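Local coordinates for protein uronate isomerase (Caulobacter crescentus, PDB 2Q01) that interconverts D-glucuronate and D-fructuronate, and likewise D-galacturonate and D-tagaturonate, in pentose and glucuronate interconversion, at residues M298-G303 with T347-D352. Residues are numbered along the deposited sequence; the frame is centred on the assembly and turned at random.
Sequences MSLDDG and TRLGND
Leu300 and Leu349 meet methyl to methyl, CD2 of Leu300 lying 3.7 Å from CD2 of Leu349, the two branched side chains reaching toward each other tip to tip. The other branch of Leu300 slants past the carboxylate of Asp352, its CD1 4.2 Å from Asp352 OD1, a loose van der Waals contact. No hydrogen bond joins the segments, and they bury just 122 Å² between them. The forked end of leucine suits position 300, since one methyl meets Leu349 while the other lies by Asp352. With CG anti to its carbonyl carbon (chi1 -62°), Leu349 directs CD2 at Leu300 and also packs on Ala296 and Lys297, one turn earlier on the helix that carries Leu300. Leu355 touches both leucines and extends the apolar patch. A type I turn from Leu349 to Asp352 brings the aspartate alongside; its OD2 forms a salt bridge to Arg354 NH2. On the other segment, Gly303 ends helix 281-302 with positive phi (73°), readily adopted without a side chain. The C-terminal end of helix 281-302 thus packs against the end region of helix 343-349 and the turn after it, consistent with the outer helical layer of a TIM-barrel fold, where these helices precede the neighbouring parallel strands 305-308 and 357-359.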
loop_
_atom_site.group_PDB
_atom_site.type_symbol
_atom_site.label_atom_id
_atom_site.label_comp_id
_atom_site.label_asym_id
_atom_site.label_seq_id
_atom_site.Cartn_x
_atom_site.Cartn_y
_atom_site.Cartn_z
ATOM N N MET B 298 -4.449 27.420 -21.205
ATOM C CA MET B 298 -3.761 27.580 -22.482
ATOM C C MET B 298 -3.978 26.352 -23.354
ATOM O O MET B 298 -4.118 26.471 -24.571
ATOM C CB MET B 298 -2.263 27.804 -22.275
ATOM C CG MET B 298 -1.880 29.217 -21.866
ATOM S SD MET B 298 -0.129 29.344 -21.455
ATOM C CE MET B 298 -0.161 30.793 -20.404
ATOM N N SER B 299 -4.015 25.180 -22.718
ATOM C CA SER B 299 -4.248 23.897 -23.392
ATOM C C SER B 299 -5.629 23.807 -24.026
ATOM O O SER B 299 -5.825 23.084 -25.004
ATOM C CB SER B 299 -4.063 22.746 -22.410
ATOM O OG SER B 299 -2.690 22.476 -22.206
ATOM N N LEU B 300 -6.580 24.545 -23.456
ATOM C CA LEU B 300 -7.911 24.709 -24.031
ATOM C C LEU B 300 -7.851 25.333 -25.422
ATOM O O LEU B 300 -8.706 25.053 -26.268
ATOM C CB LEU B 300 -8.746 25.601 -23.126
ATOM C CG LEU B 300 -9.814 25.032 -22.199
ATOM C CD1 LEU B 300 -9.355 23.821 -21.405
ATOM C CD2 LEU B 300 -10.249 26.151 -21.285
ATOM N N ASP B 301 -6.839 26.173 -25.647
ATOM C CA ASP B 301 -6.637 26.842 -26.931
ATOM C C ASP B 301 -5.687 26.105 -27.877
ATOM O O ASP B 301 -6.013 25.931 -29.052
ATOM C CB ASP B 301 -6.167 28.288 -26.723
ATOM C CG ASP B 301 -7.247 29.174 -26.114
ATOM O OD1 ASP B 301 -6.922 29.965 -25.201
ATOM O OD2 ASP B 301 -8.419 29.083 -26.541
ATOM N N ASP B 302 -4.527 25.674 -27.372
ATOM C CA ASP B 302 -3.490 25.075 -28.232
ATOM C C ASP B 302 -3.421 23.542 -28.259
ATOM O O ASP B 302 -2.668 22.967 -29.052
ATOM C CB ASP B 302 -2.101 25.707 -27.984
ATOM C CG ASP B 302 -1.534 25.439 -26.581
ATOM O OD1 ASP B 302 -0.687 26.248 -26.143
ATOM O OD2 ASP B 302 -1.899 24.442 -25.918
ATOM N N GLY B 303 -4.198 22.892 -27.398
ATOM C CA GLY B 303 -4.334 21.437 -27.421
ATOM C C GLY B 303 -3.152 20.631 -26.910
ATOM O O GLY B 303 -3.004 19.454 -27.252
ATOM N N THR B 347 -12.936 21.756 -10.688
ATOM C CA THR B 347 -14.173 22.510 -10.529
ATOM C C THR B 347 -14.330 23.471 -11.703
ATOM O O THR B 347 -15.433 23.658 -12.224
ATOM C CB THR B 347 -14.198 23.266 -9.184
ATOM O OG1 THR B 347 -14.007 22.328 -8.120
ATOM C CG2 THR B 347 -15.524 23.996 -8.967
ATOM N N ARG B 348 -13.215 24.050 -12.137
ATOM C CA ARG B 348 -13.230 24.976 -13.259
ATOM C C ARG B 348 -13.349 24.241 -14.589
ATOM O O ARG B 348 -14.216 24.558 -15.401
ATOM C CB ARG B 348 -11.982 25.859 -13.241
ATOM C CG ARG B 348 -12.017 26.982 -14.264
ATOM C CD ARG B 348 -10.638 27.593 -14.495
ATOM N NE ARG B 348 -10.694 28.675 -15.480
ATOM C CZ ARG B 348 -11.007 29.942 -15.203
ATOM N NH1 ARG B 348 -11.296 30.319 -13.962
ATOM N NH2 ARG B 348 -11.027 30.840 -16.176
ATOM N N LEU B 349 -12.488 23.242 -14.792
ATOM C CA LEU B 349 -12.278 22.648 -16.111
ATOM C C LEU B 349 -12.402 21.123 -16.212
ATOM O O LEU B 349 -12.029 20.548 -17.231
ATOM C CB LEU B 349 -10.906 23.064 -16.642
ATOM C CG LEU B 349 -10.632 24.552 -16.877
ATOM C CD1 LEU B 349 -9.171 24.788 -17.178
ATOM C CD2 LEU B 349 -11.515 25.108 -17.986
ATOM N N GLY B 350 -12.941 20.474 -15.186
ATOM C CA GLY B 350 -12.967 19.010 -15.138
ATOM C C GLY B 350 -13.877 18.319 -16.135
ATOM O O GLY B 350 -13.650 17.164 -16.476
ATOM N N ASN B 351 -14.902 19.029 -16.598
ATOM C CA ASN B 351 -15.882 18.478 -17.531
ATOM C C ASN B 351 -15.739 19.049 -18.942
ATOM O O ASN B 351 -16.639 18.906 -19.769
ATOM C CB ASN B 351 -17.304 18.704 -17.004
ATOM C CG ASN B 351 -17.466 18.297 -15.541
ATOM O OD1 ASN B 351 -17.896 19.095 -14.704
ATOM N ND2 ASN B 351 -17.124 17.054 -15.230
ATOM N N ASP B 352 -14.605 19.691 -19.213
ATOM C CA ASP B 352 -14.334 20.279 -20.523
ATOM C C ASP B 352 -13.826 19.221 -21.506
ATOM O O ASP B 352 -12.928 18.455 -21.172
ATOM C CB ASP B 352 -13.316 21.416 -20.389
ATOM C CG ASP B 352 -13.322 22.358 -21.581
ATOM O OD1 ASP B 352 -12.858 21.960 -22.667
ATOM O OD2 ASP B 352 -13.773 23.511 -21.426
#